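Local atomic coordinates of putative aldehyde dehydrogenase AldY (Bacillus subtilis, PDB entry 4DNG), a protein that probably catalyses the NAD-dependent oxidation of aldehydes to carboxylates and may protect cells against stress from ethanol and related compounds. Residues I330-R333 with Q334-A338; G96-I99 with K100-E104; G356-V359 with G360-L363. All coordinates share one frame; numbering follows the deposited sequence.

Interaction 1 (I330-R333 with Q334-A338); sequences INER and QIEKA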
loop_
_atom_site.group_PDB
_atom_site.type_symbol
_atom_site.label_atom_id
_atom_site.label_comp_id
_atom_site.label_asym_id
_atom_site.label_seq_id
_atom_site.Cartn_x
_atom_site.Cartn_y
_atom_site.Cartn_z
ATOM N N ILE A 330 -0.867 -29.474 -13.287
ATOM C CA ILE A 330 -2.247 -29.124 -12.974
ATOM C C ILE A 330 -3.263 -29.371 -14.113
ATOM O O ILE A 330 -4.370 -29.820 -13.863
ATOM C CB ILE A 330 -2.317 -27.670 -12.463
ATOM C CG1 ILE A 330 -3.747 -27.260 -12.042
ATOM C CG2 ILE A 330 -1.760 -26.739 -13.518
ATOM C CD1 ILE A 330 -4.380 -28.125 -10.962
ATOM N N ASN A 331 -2.872 -29.089 -15.351
ATOM C CA ASN A 331 -3.718 -29.324 -16.514
ATOM C C ASN A 331 -2.896 -29.418 -17.816
ATOM O O ASN A 331 -1.676 -29.270 -17.808
ATOM C CB ASN A 331 -4.777 -28.213 -16.630
ATOM C CG ASN A 331 -4.162 -26.851 -16.884
ATOM O OD1 ASN A 331 -3.292 -26.702 -17.737
ATOM N ND2 ASN A 331 -4.595 -25.853 -16.122
ATOM N N GLU A 332 -3.587 -29.614 -18.933
ATOM C CA GLU A 332 -2.968 -29.774 -20.250
ATOM C C GLU A 332 -2.334 -28.493 -20.797
ATOM O O GLU A 332 -1.328 -28.564 -21.503
ATOM C CB GLU A 332 -4.007 -30.295 -21.247
ATOM C CG GLU A 332 -3.513 -30.507 -22.668
ATOM C CD GLU A 332 -2.989 -31.907 -22.921
ATOM O OE1 GLU A 332 -3.575 -32.884 -22.398
ATOM O OE2 GLU A 332 -1.989 -32.025 -23.663
ATOM N N ARG A 333 -2.923 -27.334 -20.491
ATOM C CA ARG A 333 -2.356 -26.072 -20.950
ATOM C C ARG A 333 -0.967 -25.830 -20.346
ATOM O O ARG A 333 -0.115 -25.217 -20.991
ATOM C CB ARG A 333 -3.283 -24.894 -20.663
ATOM C CG ARG A 333 -4.221 -24.536 -21.810
ATOM C CD ARG A 333 -5.033 -23.268 -21.531
ATOM N NE ARG A 333 -6.111 -23.481 -20.555
ATOM C CZ ARG A 333 -6.192 -22.906 -19.351
ATOM N NH1 ARG A 333 -5.264 -22.049 -18.933
ATOM N NH2 ARG A 333 -7.218 -23.183 -18.557
ATOM N N GLN A 334 -0.747 -26.326 -19.124
ATOM C CA GLN A 334 0.557 -26.209 -18.452
ATOM C C GLN A 334 1.615 -27.057 -19.129
ATOM O O GLN A 334 2.757 -26.617 -19.259
ATOM C CB GLN A 334 0.474 -26.617 -16.981
ATOM C CG GLN A 334 -0.271 -25.621 -16.123
ATOM C CD GLN A 334 0.462 -24.312 -15.996
ATOM O OE1 GLN A 334 0.055 -23.303 -16.579
ATOM N NE2 GLN A 334 1.565 -24.319 -15.244
ATOM N N ILE A 335 1.242 -28.269 -19.549
ATOM C CA ILE A 335 2.177 -29.135 -20.242
ATOM C C ILE A 335 2.617 -28.526 -21.581
ATOM O O ILE A 335 3.805 -28.406 -21.830
ATOM C CB ILE A 335 1.647 -30.567 -20.419
ATOM C CG1 ILE A 335 1.502 -31.252 -19.057
ATOM C CG2 ILE A 335 2.616 -31.381 -21.252
ATOM C CD1 ILE A 335 0.544 -32.425 -19.051
ATOM N N GLU A 336 1.664 -28.124 -22.417
ATOM C CA GLU A 336 1.979 -27.521 -23.722
ATOM C C GLU A 336 2.894 -26.306 -23.517
ATOM O O GLU A 336 3.862 -26.113 -24.254
ATOM C CB GLU A 336 0.703 -27.125 -24.499
ATOM C CG GLU A 336 -0.410 -28.172 -24.546
ATOM C CD GLU A 336 -0.332 -29.144 -25.716
ATOM O OE1 GLU A 336 0.642 -29.094 -26.506
ATOM O OE2 GLU A 336 -1.265 -29.970 -25.852
ATOM N N LYS A 337 2.592 -25.513 -22.489
ATOM C CA LYS A 337 3.391 -24.346 -22.134
ATOM C C LYS A 337 4.800 -24.720 -21.724
ATOM O O LYS A 337 5.754 -24.033 -22.072
ATOM C CB LYS A 337 2.718 -23.543 -21.017
ATOM C CG LYS A 337 1.670 -22.568 -21.511
ATOM C CD LYS A 337 1.364 -21.515 -20.465
ATOM C CE LYS A 337 0.418 -20.463 -21.016
ATOM N NZ LYS A 337 0.543 -19.191 -20.249
ATOM N N ALA A 338 4.929 -25.814 -20.990
ATOM C CA ALA A 338 6.230 -26.285 -20.546
ATOM C C ALA A 338 7.041 -26.780 -21.734
ATOM O O ALA A 338 8.182 -26.369 -21.936
ATOM C CB ALA A 338 6.061 -27.400 -19.531
#

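Interaction 2 (G96-I99 with K100-E104); sequences GTII and KSTIE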
loop_
_atom_site.group_PDB
_atom_site.type_symbol
_atom_site.label_atom_id
_atom_site.label_comp_id
_atom_site.label_asym_id
_atom_site.label_seq_id
_atom_site.Cartn_x
_atom_site.Cartn_y
_atom_site.Cartn_z
ATOM N N GLY A 96 -0.489 -32.336 -6.733
ATOM C CA GLY A 96 0.586 -32.342 -5.760
ATOM C C GLY A 96 0.686 -33.698 -5.098
ATOM O O GLY A 96 -0.297 -34.442 -4.958
ATOM N N THR A 97 1.904 -34.006 -4.712
ATOM C CA THR A 97 2.310 -35.262 -4.122
ATOM C C THR A 97 1.815 -35.354 -2.652
ATOM O O THR A 97 1.550 -34.305 -2.034
ATOM C CB THR A 97 3.835 -35.230 -4.222
ATOM O OG1 THR A 97 4.243 -35.919 -5.412
ATOM C CG2 THR A 97 4.504 -35.778 -3.009
ATOM N N ILE A 98 1.668 -36.576 -2.100
ATOM C CA ILE A 98 1.310 -36.734 -0.680
ATOM C C ILE A 98 2.300 -35.988 0.218
ATOM O O ILE A 98 1.915 -35.363 1.206
ATOM C CB ILE A 98 1.174 -38.213 -0.227
ATOM C CG1 ILE A 98 -0.290 -38.649 -0.210
ATOM C CG2 ILE A 98 1.587 -38.368 1.234
ATOM C CD1 ILE A 98 -0.925 -38.862 -1.555
ATOM N N ILE A 99 3.578 -36.044 -0.137
ATOM C CA ILE A 99 4.599 -35.279 0.574
ATOM C C ILE A 99 4.336 -33.777 0.496
ATOM O O ILE A 99 4.279 -33.112 1.524
ATOM C CB ILE A 99 6.026 -35.596 0.073
ATOM C CG1 ILE A 99 6.376 -37.073 0.334
ATOM C CG2 ILE A 99 7.045 -34.686 0.746
ATOM C CD1 ILE A 99 5.841 -38.064 -0.692
ATOM N N LYS A 100 4.178 -33.248 -0.717
ATOM C CA LYS A 100 3.904 -31.825 -0.900
ATOM C C LYS A 100 2.615 -31.457 -0.147
ATOM O O LYS A 100 2.540 -30.414 0.499
ATOM C CB LYS A 100 3.770 -31.464 -2.389
ATOM C CG LYS A 100 3.759 -29.964 -2.634
ATOM C CD LYS A 100 2.770 -29.497 -3.692
ATOM C CE LYS A 100 3.444 -29.191 -5.023
ATOM N NZ LYS A 100 2.947 -27.918 -5.634
ATOM N N SER A 101 1.626 -32.346 -0.209
ATOM C CA SER A 101 0.324 -32.079 0.388
ATOM C C SER A 101 0.374 -32.054 1.909
ATOM O O SER A 101 -0.317 -31.244 2.544
ATOM C CB SER A 101 -0.693 -33.107 -0.078
ATOM O OG SER A 101 -0.840 -33.061 -1.487
ATOM N N THR A 102 1.193 -32.935 2.483
ATOM C CA THR A 102 1.344 -32.992 3.926
ATOM C C THR A 102 1.949 -31.699 4.431
ATOM O O THR A 102 1.500 -31.137 5.437
ATOM C CB THR A 102 2.205 -34.182 4.336
ATOM O OG1 THR A 102 1.561 -35.383 3.895
ATOM C CG2 THR A 102 2.398 -34.225 5.873
ATOM N N ILE A 103 2.950 -31.213 3.703
ATOM C CA ILE A 103 3.649 -29.977 4.055
ATOM C C ILE A 103 2.661 -28.813 3.996
ATOM O O ILE A 103 2.624 -27.958 4.895
ATOM C CB ILE A 103 4.874 -29.763 3.142
ATOM C CG1 ILE A 103 6.011 -30.703 3.573
ATOM C CG2 ILE A 103 5.348 -28.324 3.193
ATOM C CD1 ILE A 103 7.145 -30.831 2.575
ATOM N N GLU A 104 1.829 -28.817 2.958
ATOM C CA GLU A 104 0.834 -27.777 2.780
ATOM C C GLU A 104 -0.212 -27.769 3.909
ATOM O O GLU A 104 -0.539 -26.686 4.452
ATOM C CB GLU A 104 0.163 -27.884 1.416
ATOM C CG GLU A 104 -0.632 -26.631 1.097
ATOM C CD GLU A 104 -1.156 -26.562 -0.328
ATOM O OE1 GLU A 104 -0.578 -27.212 -1.240
ATOM O OE2 GLU A 104 -2.153 -25.824 -0.525
#

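Interaction 3 (G356-V359 with G360-L363); sequences GKRV and GNVL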
loop_
_atom_site.group_PDB
_atom_site.type_symbol
_atom_site.label_atom_id
_atom_site.label_comp_id
_atom_site.label_asym_id
_atom_site.label_seq_id
_atom_site.Cartn_x
_atom_site.Cartn_y
_atom_site.Cartn_z
ATOM N N GLY A 356 13.859 -34.944 -19.715
ATOM C CA GLY A 356 12.612 -35.558 -19.271
ATOM C C GLY A 356 11.741 -35.969 -20.448
ATOM O O GLY A 356 12.190 -35.949 -21.602
ATOM N N LYS A 357 10.491 -36.329 -20.157
ATOM C CA LYS A 357 9.537 -36.796 -21.179
ATOM C C LYS A 357 8.119 -36.662 -20.638
ATOM O O LYS A 357 7.947 -36.343 -19.462
ATOM C CB LYS A 357 9.827 -38.249 -21.607
ATOM C CG LYS A 357 9.371 -39.320 -20.622
ATOM C CD LYS A 357 10.086 -40.635 -20.890
ATOM C CE LYS A 357 9.537 -41.768 -20.035
ATOM N NZ LYS A 357 8.377 -42.433 -20.689
ATOM N N ARG A 358 7.122 -36.909 -21.497
ATOM C CA ARG A 358 5.719 -36.785 -21.120
ATOM C C ARG A 358 5.071 -38.153 -20.990
ATOM O O ARG A 358 4.907 -38.856 -21.985
ATOM C CB ARG A 358 4.933 -35.942 -22.134
ATOM C CG ARG A 358 3.425 -36.092 -21.970
ATOM C CD ARG A 358 2.590 -35.069 -22.725
ATOM N NE ARG A 358 1.221 -35.082 -22.215
ATOM C CZ ARG A 358 0.234 -34.287 -22.624
ATOM N NH1 ARG A 358 -0.972 -34.400 -22.066
ATOM N NH2 ARG A 358 0.441 -33.374 -23.573
ATOM N N VAL A 359 4.693 -38.515 -19.767
ATOM C CA VAL A 359 3.929 -39.735 -19.527
ATOM C C VAL A 359 2.528 -39.346 -19.065
ATOM O O VAL A 359 2.323 -38.964 -17.908
ATOM C CB VAL A 359 4.587 -40.653 -18.468
ATOM C CG1 VAL A 359 3.914 -42.016 -18.455
ATOM C CG2 VAL A 359 6.076 -40.806 -18.728
ATOM N N GLY A 360 1.561 -39.452 -19.968
ATOM C CA GLY A 360 0.217 -38.994 -19.673
ATOM C C GLY A 360 0.297 -37.500 -19.431
ATOM O O GLY A 360 0.760 -36.753 -20.296
ATOM N N ASN A 361 -0.119 -37.064 -18.246
ATOM C CA ASN A 361 -0.071 -35.646 -17.913
ATOM C C ASN A 361 1.065 -35.290 -16.927
ATOM O O ASN A 361 1.129 -34.168 -16.386
ATOM C CB ASN A 361 -1.451 -35.148 -17.457
ATOM C CG ASN A 361 -2.567 -35.573 -18.408
ATOM O OD1 ASN A 361 -3.369 -36.466 -18.095
ATOM N ND2 ASN A 361 -2.617 -34.941 -19.581
ATOM N N VAL A 362 1.964 -36.255 -16.722
ATOM C CA VAL A 362 3.177 -36.059 -15.931
ATOM C C VAL A 362 4.312 -35.678 -16.868
ATOM O O VAL A 362 4.549 -36.350 -17.871
ATOM C CB VAL A 362 3.600 -37.364 -15.200
ATOM C CG1 VAL A 362 4.929 -37.171 -14.494
ATOM C CG2 VAL A 362 2.535 -37.835 -14.202
ATOM N N LEU A 363 5.027 -34.608 -16.569
ATOM C CA LEU A 363 6.345 -34.507 -17.174
ATOM C C LEU A 363 7.488 -34.674 -16.171
ATOM O O LEU A 363 7.465 -34.125 -15.063
ATOM C CB LEU A 363 6.499 -33.330 -18.150
ATOM C CG LEU A 363 6.497 -31.856 -17.803
ATOM C CD1 LEU A 363 7.906 -31.377 -17.502
ATOM C CD2 LEU A 363 5.946 -31.113 -19.006
#

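Interaction 1 (I330-R333 with Q334-A338)
Asn-331 and Gln-334 meet at the tight end of this first turn, where the side-chain oxygen OD1 of Asn-331 accepts from the backbone N of Gln-334 at 2.9 Å. The donor lies nearly in line with the amide C=O. With chi1 at 64°, CG of Asn-331 sits between its own backbone N and carbonyl carbon, which turns OD1 in over the start of the helix. Next to it the bent chain of Gln-334 crosses the branch of Ile-330, with CG of Gln-334 closely packed at 3.2 Å from CG2 of Ile-330; Phe-153 touches both side chains. This is the N-cap of helix 332-347: asparagine, short and ending in a carbonyl, suits a place where first-turn N-H groups have no preceding turn to bond to. Regular helix bonding then takes over, the N of Glu-336 giving an almost straight bond to the O of Glu-332 at 3.2 Å. On the looser side the two glutamates one turn apart bring OE2 of Glu-332 to 3.1 Å from OE2 of Glu-336, a repulsion probably eased by the salt bridge from Arg-358 to Glu-332. Arg-333 and Lys-337 extend into solvent, NH1 of Arg-333 staying 6.6 Å from NZ of Lys-337.

Interaction 2 (G96-I99 with K100-E104)
Ser-101 grips the carbonyl of Thr-97 twice. Its backbone N bonds to the O of Thr-97 at 2.7 Å, approaching almost end-on to the carbonyl, while its OG gives a second bond of 2.7 Å to that same O from well above the carbonyl plane. The hydroxyl can fold back in this way because OG stands beside the backbone N, chi1 -61°. One residue on, Thr-102 does likewise to Ile-98: its N at 2.8 Å and its OG1 at 2.7 Å reach the O of Ile-98 from opposite faces of the peptide plane. Small hydroxyl residues suit these places, since each turns its hydroxyl back onto its own helix and keeps a slim flank toward helix 83-94, where Ile-90 and Ala-91 touch Ser-101 and Ile-87 touches Thr-102. Replacing Ser-101 by alanine removes the hydroxyl, and the carbonyl of Thr-97 would probably be held less firmly, by the backbone N at this position without its companion. On another flank, CG2 of Ile-99 packs 4.3 Å from CD1 of Ile-103, and both isoleucines lean on helix 268-281. Lys-100, bent along its length, passes CD within 4.1 Å of CA of Gly-96, where a side chain would crowd it, and its ammonium makes a cation-pi contact with Phe-155. Thr-97 occupies the N-cap position, but its side chain makes no capping bond, and OG1 is hydrogen-bonded instead to the O of Thr-324. The whole is the N-terminal end of helix 98-118, where two main-chain bonds are doubled by the hydroxyls of Ser-101 and Thr-102, each bonding back to the carbonyl four residues earlier.

Interaction 3 (G356-V359 with G360-L363)
Val-359 and Val-362 form an antiparallel hydrogen-bonded pair closed by a type II' turn, the N of Val-359 meeting the O of Val-362 at 2.9 Å and the N of Val-362 returning to the O of Val-359 at 3.0 Å. Gly-360 takes the first corner at a positive phi of 63°, and any CB there would run into the O of Val-359, so glycine fits where other residues would be strained. Its carbonyl is held by Arg-358, whose chain is extended from CG to NE (CG anti to the backbone N, chi1 165°). NE therefore arrives beside the turn and bonds to the O of Gly-360 at 2.6 Å, nearly straight and in the guanidinium plane. Asn-361, at the second corner, lies alongside the arginine with its amide turned 54° from the guanidinium; ND2 and NH1 are both donors and do not bond, and OD1 of Asn-361 instead accepts from Gln-32. Arg-358 and Leu-363 share one face of the sheet, toward helix 332-347, while the two valines lie on the other, with Tyr-316 touching Val-359. These features make a tight two-residue beta hairpin, linking strand 358-359 to strand 362-369 at the margin of a larger mixed sheet.

How the interactions relate
Interactions 1 and 3 are neighbours that touch, whereas interaction 2 stands about 20 Å from each, measured between centres. Helix 332-347 and the hairpin are joined by a salt bridge of 2.8 Å from NH2 of Arg-358 to OE2 of Glu-332; alongside it Ile-335 packs on Asn-361 and Ala-338 on Leu-363. Two helix starts can be compared: the surface one, interaction 1, is capped by an asparagine side chain and carries charges facing solvent, while the more buried one, interaction 2, relies on hydroxyls folded onto its own carbonyls among packed helices. Interaction 3, farthest from the chain's centre, depends instead on strand pairing, a glycine corner and an arginine bonded to the turn carbonyl.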